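Local coordinates for processed glycerol phosphate lipoteichoic acid synthase 2 (Bacillus subtilis, PDB 2W8D), which belongs to the sulfatase family of the alkaline phosphatase clan, an alpha/beta protein built around a central mixed sheet, and carries a bound magnesium ion, at residues A64-N67 against E68-Y71; D241-D245 against G246-K250; E388-M391 against S392-I396. All coordinates share one frame; numbering follows the deposited sequence.

How the interactions relate
From the N terminus, interaction 1 closes the short turn between helix 58-65 and strand 70-76, and interaction 2 closes the one between helix 219-244 and strand 251-257. Both strands belong to the large mixed sheet, and the centres of the two turns lie 18 Å apart. His295, on strand 292-296 of that sheet, links them: it bonds to Glu68 and stacks on Tyr248. Interaction 3 closes no loop, because both its segments are consecutive turns of helix 380-397, which packs on helix 6-17. The three follow in series, with none nested or crossed. Interaction 3 sits on the opposite side of the chain's centre, its centre about 34 Å from that of interaction 1 and about 39 Å from that of interaction 2.

Interaction 1. Residues A64-N67 against E68-Y71; sequences AHDN and ETFY
Asp66, the first residue past the helix to leave helical backbone angles, bends its carboxylate forward to grip the backbone of Glu68 and Thr69 together with the Thr69 hydroxyl. Its CB is directed at 68-71, and chi1 of 70° sets CG between the backbone N and the carbonyl carbon, which folds the group over its own following chain. CG then lies 3.3 Å from Thr69 OG1. Beyond it the two oxygens divide the work. OD1 takes two amides: Thr69 N at 2.7 Å, on the syn side, and Glu68 N at 3.0 Å, from well above the carboxylate plane. Both donors arrive on the same face of that plane. OD2 accepts from Thr69 OG1 at 2.6 Å through its syn lone pair. With three bonds reaching its two oxygens, the carboxylate is fixed in rotation as well as in position. Lys303 adds a salt bridge to OD1, which would probably favour the charged form of Asp66.

Glu68 lays its CG 3.8 Å from Asp66 OD2, while its own carboxylate turns elsewhere, with OE1 bonded to His295. At the far end of the turn Ala64 CB sits over one face of the Tyr71 ring, 4.2 Å from the centroid and 17° off the ring normal, displaced toward the rim at CD2. This CH-pi contact brings the last turn of the helix against the start of the strand, and Phe293 stacks on the same tyrosine ring.

The end-to-end directions of 64-67 and 68-71 differ by 153°, so the chain nearly reverses here. The bond from Glu68 N to Asp66 OD1 defines an Asx turn, extended by Thr69, that carries helix 58-65 into strand 70-76 of the central sheet.

Interaction 2. Residues D241-D245 against G246-K250; sequences DLKKD and GLYDK
Leu242 O receives Tyr248 N at 3.0 Å, a bent bond (133° at the hydrogen) with the donor above the carbonyl plane, while Gly246 takes a positive phi of 87° and turns the chain out of the helix. That backbone shape, easily adopted by glycine, ends the run of helical angles. A second bond closes the same turn: Leu247 N donates to Asp245 OD1 at 3.1 Å, nearly in line with the C-O bond of the carboxylate. The side chain of Asp245 thus bridges two residues forward, an Asx turn wrapped round Gly246. Asp245 OD2 lies close to the carboxylate of Glu183, which may raise the proton affinity of one of the pair.

Lys243 and Tyr248 run side by side and point the same way. The lysine, extended beyond CG, travels along one face of the ring: CG rests 3.7 Å from Tyr248 CG, and farther out CE stands 3.6 Å from the ring centroid, almost over its centre. NZ overshoots slightly, 4.7 Å from the centroid and 24° off the normal, so a cation-pi term joins the CH-pi contact. With CG anti to its backbone N, Tyr248 holds its ring beside this lysine. On the buried side Leu242 CD2 packs 4.3 Å from Leu247 CB.

His295 stacks on Tyr248, while Leu242 reaches Ile35 of strand 33-39 and Ile253 of strand 251-257. Helix 171-183 flanks the turn through Met179 and Leu182, so the end of helix 219-244 packs against both that helix and two strands of the central sheet.

Interaction 3. Residues E388-M391 against S392-I396; sequences ELEM and SDKII
Glu390 OE2 and Lys394 NZ form a salt bridge at 2.6 Å, spanning one turn of an alpha helix in the classic i to i+4 spacing. Both residues belong to helix 380-397, and their side chains run alongside each other in the same direction. Glu390 is extended, which carries its carboxylate out beside the lysine. Lys394 stays extended out to CE, leaning back toward the preceding turn, and chi4 of 122° turns NZ toward OE2. The aliphatic part of the lysine lies against the backbone as well, with CG 3.7 Å from Glu390 O.

Beneath this pair runs the regular backbone ladder. Asp393 N donates to Leu389 O at 2.9 Å, Lys394 N to Glu390 O at the same length, and Ile395 N to Met391 O at 3.3 Å; the link from Ser392 N to Glu388 O is weak. Such consecutive i+4 bonds are the evidence that 388-396 is uninterrupted alpha helix.

The side chains leaving other faces of the helix tie it to the rest of the protein. Glu388 bonds to Tyr96 and Arg341, Ser392 OG is bonded to the amide of Tyr96, and Asp393 makes a salt bridge with Arg347, so three polar groups have partners outside the helix. Met391 and Ile395 meet helix 6-17.

Met391, modelled as selenomethionine, also reaches back to the salt bridge. Its chain bends at chi2 (-57°) and again at chi3, and the folded end runs beside the lysine: Met391 CE comes to 3.5 Å from Lys394 NZ and 3.9 Å from Lys394 CD.

Interaction 1. Residues A64-N67 against E68-Y71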
loop_
_atom_site.group_PDB
_atom_site.type_symbol
_atom_site.label_atom_id
_atom_site.label_comp_id
_atom_site.label_asym_id
_atom_site.label_seq_id
_atom_site.Cartn_x
_atom_site.Cartn_y
_atom_site.Cartn_z
ATOM N N ALA A 64 -11.115 -11.339 5.001
ATOM C CA ALA A 64 -11.946 -10.921 3.907
ATOM C C ALA A 64 -13.401 -11.258 4.160
ATOM O O ALA A 64 -14.274 -10.529 3.699
ATOM C CB ALA A 64 -11.457 -11.543 2.580
ATOM N N HIS A 65 -13.668 -12.329 4.918
ATOM C CA HIS A 65 -15.039 -12.766 5.115
ATOM C C HIS A 65 -15.635 -12.511 6.487
ATOM O O HIS A 65 -16.816 -12.793 6.701
ATOM C CB HIS A 65 -15.215 -14.229 4.682
ATOM C CG HIS A 65 -15.093 -14.401 3.205
ATOM N ND1 HIS A 65 -16.055 -13.949 2.329
ATOM C CD2 HIS A 65 -14.093 -14.904 2.442
ATOM C CE1 HIS A 65 -15.672 -14.202 1.091
ATOM N NE2 HIS A 65 -14.486 -14.785 1.133
ATOM N N ASP A 66 -14.832 -11.934 7.392
ATOM C CA ASP A 66 -15.278 -11.756 8.782
ATOM C C ASP A 66 -16.264 -10.605 8.944
ATOM O O ASP A 66 -16.539 -9.870 8.017
ATOM C CB ASP A 66 -14.095 -11.651 9.780
ATOM C CG ASP A 66 -13.303 -10.355 9.649
ATOM O OD1 ASP A 66 -13.831 -9.360 9.119
ATOM O OD2 ASP A 66 -12.137 -10.324 10.094
ATOM N N ASN A 67 -16.782 -10.453 10.150
ATOM C CA ASN A 67 -17.752 -9.421 10.451
ATOM C C ASN A 67 -17.142 -8.110 10.967
ATOM O O ASN A 67 -17.873 -7.203 11.350
ATOM C CB ASN A 67 -18.774 -9.976 11.439
ATOM C CG ASN A 67 -18.124 -10.623 12.690
ATOM O OD1 ASN A 67 -16.944 -10.413 13.000
ATOM N ND2 ASN A 67 -18.922 -11.407 13.416
ATOM N N GLU A 68 -15.814 -7.994 10.955
ATOM C CA GLU A 68 -15.139 -6.867 11.628
ATOM C C GLU A 68 -14.060 -6.151 10.830
ATOM O O GLU A 68 -13.778 -4.982 11.080
ATOM C CB GLU A 68 -14.577 -7.284 13.007
ATOM C CG GLU A 68 -13.579 -8.451 13.021
ATOM C CD GLU A 68 -13.186 -8.873 14.454
ATOM O OE1 GLU A 68 -12.552 -8.057 15.176
ATOM O OE2 GLU A 68 -13.505 -10.019 14.865
ATOM N N THR A 69 -13.452 -6.841 9.871
ATOM C CA THR A 69 -12.340 -6.266 9.123
ATOM C C THR A 69 -12.849 -5.616 7.836
ATOM O O THR A 69 -13.667 -6.198 7.129
ATOM C CB THR A 69 -11.302 -7.342 8.813
ATOM O OG1 THR A 69 -10.979 -8.038 10.020
ATOM C CG2 THR A 69 -10.037 -6.742 8.220
ATOM N N PHE A 70 -12.396 -4.389 7.575
ATOM C CA PHE A 70 -12.668 -3.715 6.313
ATOM C C PHE A 70 -11.828 -4.416 5.290
ATOM O O PHE A 70 -10.611 -4.530 5.462
ATOM C CB PHE A 70 -12.195 -2.268 6.273
ATOM C CG PHE A 70 -12.952 -1.309 7.161
ATOM C CD1 PHE A 70 -14.097 -0.682 6.711
ATOM C CD2 PHE A 70 -12.440 -0.940 8.395
ATOM C CE1 PHE A 70 -14.748 0.235 7.498
ATOM C CE2 PHE A 70 -13.080 -0.016 9.184
ATOM C CZ PHE A 70 -14.234 0.571 8.741
ATOM N N TYR A 71 -12.467 -4.884 4.228
ATOM C CA TYR A 71 -11.742 -5.416 3.089
ATOM C C TYR A 71 -12.233 -4.683 1.834
ATOM O O TYR A 71 -13.436 -4.479 1.678
ATOM C CB TYR A 71 -11.961 -6.929 2.963
ATOM C CG TYR A 71 -11.359 -7.502 1.691
ATOM C CD1 TYR A 71 -9.982 -7.419 1.468
ATOM C CD2 TYR A 71 -12.159 -8.093 0.710
ATOM C CE1 TYR A 71 -9.416 -7.923 0.317
ATOM C CE2 TYR A 71 -11.599 -8.597 -0.484
ATOM C CZ TYR A 71 -10.227 -8.499 -0.660
ATOM O OH TYR A 71 -9.622 -8.967 -1.804
#

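Interaction 2. Residues D241-D245 against G246-K250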
loop_
_atom_site.group_PDB
_atom_site.type_symbol
_atom_site.label_atom_id
_atom_site.label_comp_id
_atom_site.label_asym_id
_atom_site.label_seq_id
_atom_site.Cartn_x
_atom_site.Cartn_y
_atom_site.Cartn_z
ATOM N N ASP A 241 0.448 -13.319 17.688
ATOM C CA ASP A 241 1.357 -12.603 18.605
ATOM C C ASP A 241 0.875 -11.197 18.974
ATOM O O ASP A 241 1.042 -10.776 20.105
ATOM C CB ASP A 241 2.792 -12.583 18.073
ATOM C CG ASP A 241 3.462 -13.959 18.106
ATOM O OD1 ASP A 241 2.949 -14.879 18.771
ATOM O OD2 ASP A 241 4.517 -14.132 17.456
ATOM N N LEU A 242 0.247 -10.480 18.048
ATOM C CA LEU A 242 -0.340 -9.186 18.405
ATOM C C LEU A 242 -1.477 -9.298 19.449
ATOM O O LEU A 242 -1.804 -8.333 20.156
ATOM C CB LEU A 242 -0.837 -8.464 17.162
ATOM C CG LEU A 242 0.210 -7.902 16.178
ATOM C CD1 LEU A 242 -0.461 -7.274 14.994
ATOM C CD2 LEU A 242 1.086 -6.891 16.871
ATOM N N LYS A 243 -2.081 -10.481 19.521
ATOM C CA LYS A 243 -3.174 -10.740 20.436
ATOM C C LYS A 243 -2.672 -11.230 21.781
ATOM O O LYS A 243 -3.291 -10.928 22.785
ATOM C CB LYS A 243 -4.175 -11.726 19.835
ATOM C CG LYS A 243 -4.913 -11.185 18.597
ATOM C CD LYS A 243 -5.651 -12.306 17.832
ATOM C CE LYS A 243 -6.773 -11.748 16.965
ATOM N NZ LYS A 243 -7.262 -12.738 15.919
ATOM N N LYS A 244 -1.554 -11.956 21.815
ATOM C CA LYS A 244 -0.926 -12.301 23.103
ATOM C C LYS A 244 -0.516 -11.023 23.835
ATOM O O LYS A 244 -0.863 -10.852 24.993
ATOM C CB LYS A 244 0.332 -13.181 22.959
ATOM C CG LYS A 244 0.262 -14.358 21.999
ATOM C CD LYS A 244 -0.394 -15.589 22.626
ATOM C CE LYS A 244 -0.974 -16.481 21.505
ATOM N NZ LYS A 244 -1.826 -17.586 22.063
ATOM N N ASP A 245 0.222 -10.130 23.160
ATOM C CA ASP A 245 0.797 -8.977 23.857
ATOM C C ASP A 245 -0.167 -7.808 24.077
ATOM O O ASP A 245 0.195 -6.822 24.706
ATOM C CB ASP A 245 2.119 -8.528 23.229
ATOM C CG ASP A 245 1.978 -8.072 21.768
ATOM O OD1 ASP A 245 1.018 -7.343 21.406
ATOM O OD2 ASP A 245 2.856 -8.432 20.954
ATOM N N GLY A 246 -1.395 -7.927 23.578
ATOM C CA GLY A 246 -2.425 -6.906 23.824
ATOM C C GLY A 246 -2.451 -5.729 22.846
ATOM O O GLY A 246 -3.248 -4.798 22.990
ATOM N N LEU A 247 -1.593 -5.759 21.837
ATOM C CA LEU A 247 -1.530 -4.642 20.886
ATOM C C LEU A 247 -2.638 -4.671 19.825
ATOM O O LEU A 247 -2.888 -3.661 19.164
ATOM C CB LEU A 247 -0.137 -4.527 20.262
ATOM C CG LEU A 247 1.029 -4.213 21.224
ATOM C CD1 LEU A 247 2.380 -4.263 20.543
ATOM C CD2 LEU A 247 0.842 -2.880 21.897
ATOM N N TYR A 248 -3.310 -5.815 19.687
ATOM C CA TYR A 248 -4.346 -6.002 18.652
ATOM C C TYR A 248 -5.559 -5.105 18.872
ATOM O O TYR A 248 -6.057 -4.486 17.929
ATOM C CB TYR A 248 -4.790 -7.455 18.598
ATOM C CG TYR A 248 -5.747 -7.791 17.479
ATOM C CD1 TYR A 248 -5.285 -7.987 16.185
ATOM C CD2 TYR A 248 -7.116 -7.963 17.722
ATOM C CE1 TYR A 248 -6.158 -8.320 15.139
ATOM C CE2 TYR A 248 -8.009 -8.304 16.678
ATOM C CZ TYR A 248 -7.514 -8.485 15.404
ATOM O OH TYR A 248 -8.348 -8.805 14.360
ATOM N N ASP A 249 -6.010 -5.025 20.122
ATOM C CA ASP A 249 -7.114 -4.160 20.533
ATOM C C ASP A 249 -6.684 -2.686 20.654
ATOM O O ASP A 249 -7.507 -1.773 20.739
ATOM C CB ASP A 249 -7.696 -4.657 21.878
ATOM C CG ASP A 249 -8.301 -6.054 21.781
ATOM O OD1 ASP A 249 -9.070 -6.331 20.831
ATOM O OD2 ASP A 249 -8.029 -6.882 22.678
ATOM N N LYS A 250 -5.386 -2.449 20.658
ATOM C CA LYS A 250 -4.902 -1.087 20.797
ATOM C C LYS A 250 -4.496 -0.507 19.470
ATOM O O LYS A 250 -3.784 0.509 19.443
ATOM C CB LYS A 250 -3.720 -1.037 21.769
ATOM C CG LYS A 250 -4.101 -1.302 23.231
ATOM C CD LYS A 250 -2.896 -1.752 24.042
ATOM C CE LYS A 250 -3.340 -2.481 25.310
ATOM N NZ LYS A 250 -2.203 -2.909 26.191
#

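Interaction 3. Residues E388-M391 against S392-I396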
loop_
_atom_site.group_PDB
_atom_site.type_symbol
_atom_site.label_atom_id
_atom_site.label_comp_id
_atom_site.label_asym_id
_atom_site.label_seq_id
_atom_site.Cartn_x
_atom_site.Cartn_y
_atom_site.Cartn_z
ATOM N N GLU A 388 -5.546 15.181 -11.649
ATOM C CA GLU A 388 -5.123 14.566 -10.392
ATOM C C GLU A 388 -3.621 14.298 -10.436
ATOM O O GLU A 388 -2.899 14.661 -9.519
ATOM C CB GLU A 388 -5.942 13.291 -10.051
ATOM C CG GLU A 388 -5.522 12.614 -8.718
ATOM C CD GLU A 388 -6.530 11.603 -8.126
ATOM O OE1 GLU A 388 -7.764 11.760 -8.324
ATOM O OE2 GLU A 388 -6.066 10.667 -7.408
ATOM N N LEU A 389 -3.145 13.689 -11.512
ATOM C CA LEU A 389 -1.717 13.417 -11.694
ATOM C C LEU A 389 -0.887 14.707 -11.806
ATOM O O LEU A 389 0.173 14.820 -11.193
ATOM C CB LEU A 389 -1.497 12.526 -12.913
ATOM C CG LEU A 389 -1.915 11.052 -12.757
ATOM C CD1 LEU A 389 -1.643 10.305 -14.081
ATOM C CD2 LEU A 389 -1.200 10.369 -11.550
ATOM N N GLU A 390 -1.394 15.679 -12.564
ATOM C CA GLU A 390 -0.681 16.939 -12.784
ATOM C C GLU A 390 -0.422 17.704 -11.462
ATOM O O GLU A 390 0.683 18.205 -11.236
ATOM C CB GLU A 390 -1.465 17.782 -13.788
ATOM C CG GLU A 390 -0.904 19.142 -14.131
ATOM C CD GLU A 390 -1.945 20.063 -14.822
ATOM O OE1 GLU A 390 -3.144 19.690 -14.903
ATOM O OE2 GLU A 390 -1.561 21.170 -15.279
HETATM N N MSE A 391 -1.426 17.767 -10.593
HETATM C CA MSE A 391 -1.299 18.502 -9.333
HETATM C C MSE A 391 -0.246 17.869 -8.449
HETATM O O MSE A 391 0.621 18.556 -7.920
HETATM C CB MSE A 391 -2.635 18.623 -8.606
HETATM C CG MSE A 391 -3.677 19.449 -9.365
HETATM SE SE MSE A 391 -3.128 21.301 -9.808
HETATM C CE MSE A 391 -2.759 21.107 -11.710
ATOM N N SER A 392 -0.292 16.551 -8.338
ATOM C CA SER A 392 0.731 15.827 -7.627
ATOM C C SER A 392 2.133 16.091 -8.226
ATOM O O SER A 392 3.071 16.418 -7.476
ATOM C CB SER A 392 0.389 14.334 -7.556
ATOM O OG SER A 392 1.368 13.614 -6.819
ATOM N N ASP A 393 2.277 15.946 -9.549
ATOM C CA ASP A 393 3.576 16.199 -10.231
ATOM C C ASP A 393 4.109 17.610 -10.004
ATOM O O ASP A 393 5.317 17.782 -9.821
ATOM C CB ASP A 393 3.571 15.841 -11.727
ATOM C CG ASP A 393 3.527 14.307 -11.969
ATOM O OD1 ASP A 393 3.979 13.541 -11.084
ATOM O OD2 ASP A 393 3.039 13.863 -13.035
ATOM N N LYS A 394 3.237 18.613 -9.951
ATOM C CA LYS A 394 3.725 19.970 -9.628
ATOM C C LYS A 394 4.372 20.021 -8.254
ATOM O O LYS A 394 5.404 20.672 -8.073
ATOM C CB LYS A 394 2.619 21.018 -9.731
ATOM C CG LYS A 394 2.369 21.443 -11.157
ATOM C CD LYS A 394 1.022 22.143 -11.340
ATOM C CE LYS A 394 1.022 22.879 -12.644
ATOM N NZ LYS A 394 -0.089 22.398 -13.500
ATOM N N ILE A 395 3.770 19.318 -7.300
ATOM C CA ILE A 395 4.286 19.302 -5.937
ATOM C C ILE A 395 5.671 18.653 -5.881
ATOM O O ILE A 395 6.613 19.217 -5.304
ATOM C CB ILE A 395 3.293 18.632 -4.955
ATOM C CG1 ILE A 395 2.138 19.600 -4.641
ATOM C CG2 ILE A 395 3.976 18.224 -3.648
ATOM C CD1 ILE A 395 0.881 18.870 -4.015
ATOM N N ILE A 396 5.799 17.505 -6.531
ATOM C CA ILE A 396 7.010 16.729 -6.443
ATOM C C ILE A 396 8.140 17.335 -7.268
ATOM O O ILE A 396 9.267 17.469 -6.773
ATOM C CB ILE A 396 6.721 15.250 -6.749
ATOM C CG1 ILE A 396 6.557 14.490 -5.420
ATOM C CG2 ILE A 396 7.814 14.616 -7.517
ATOM C CD1 ILE A 396 5.222 14.281 -5.088
#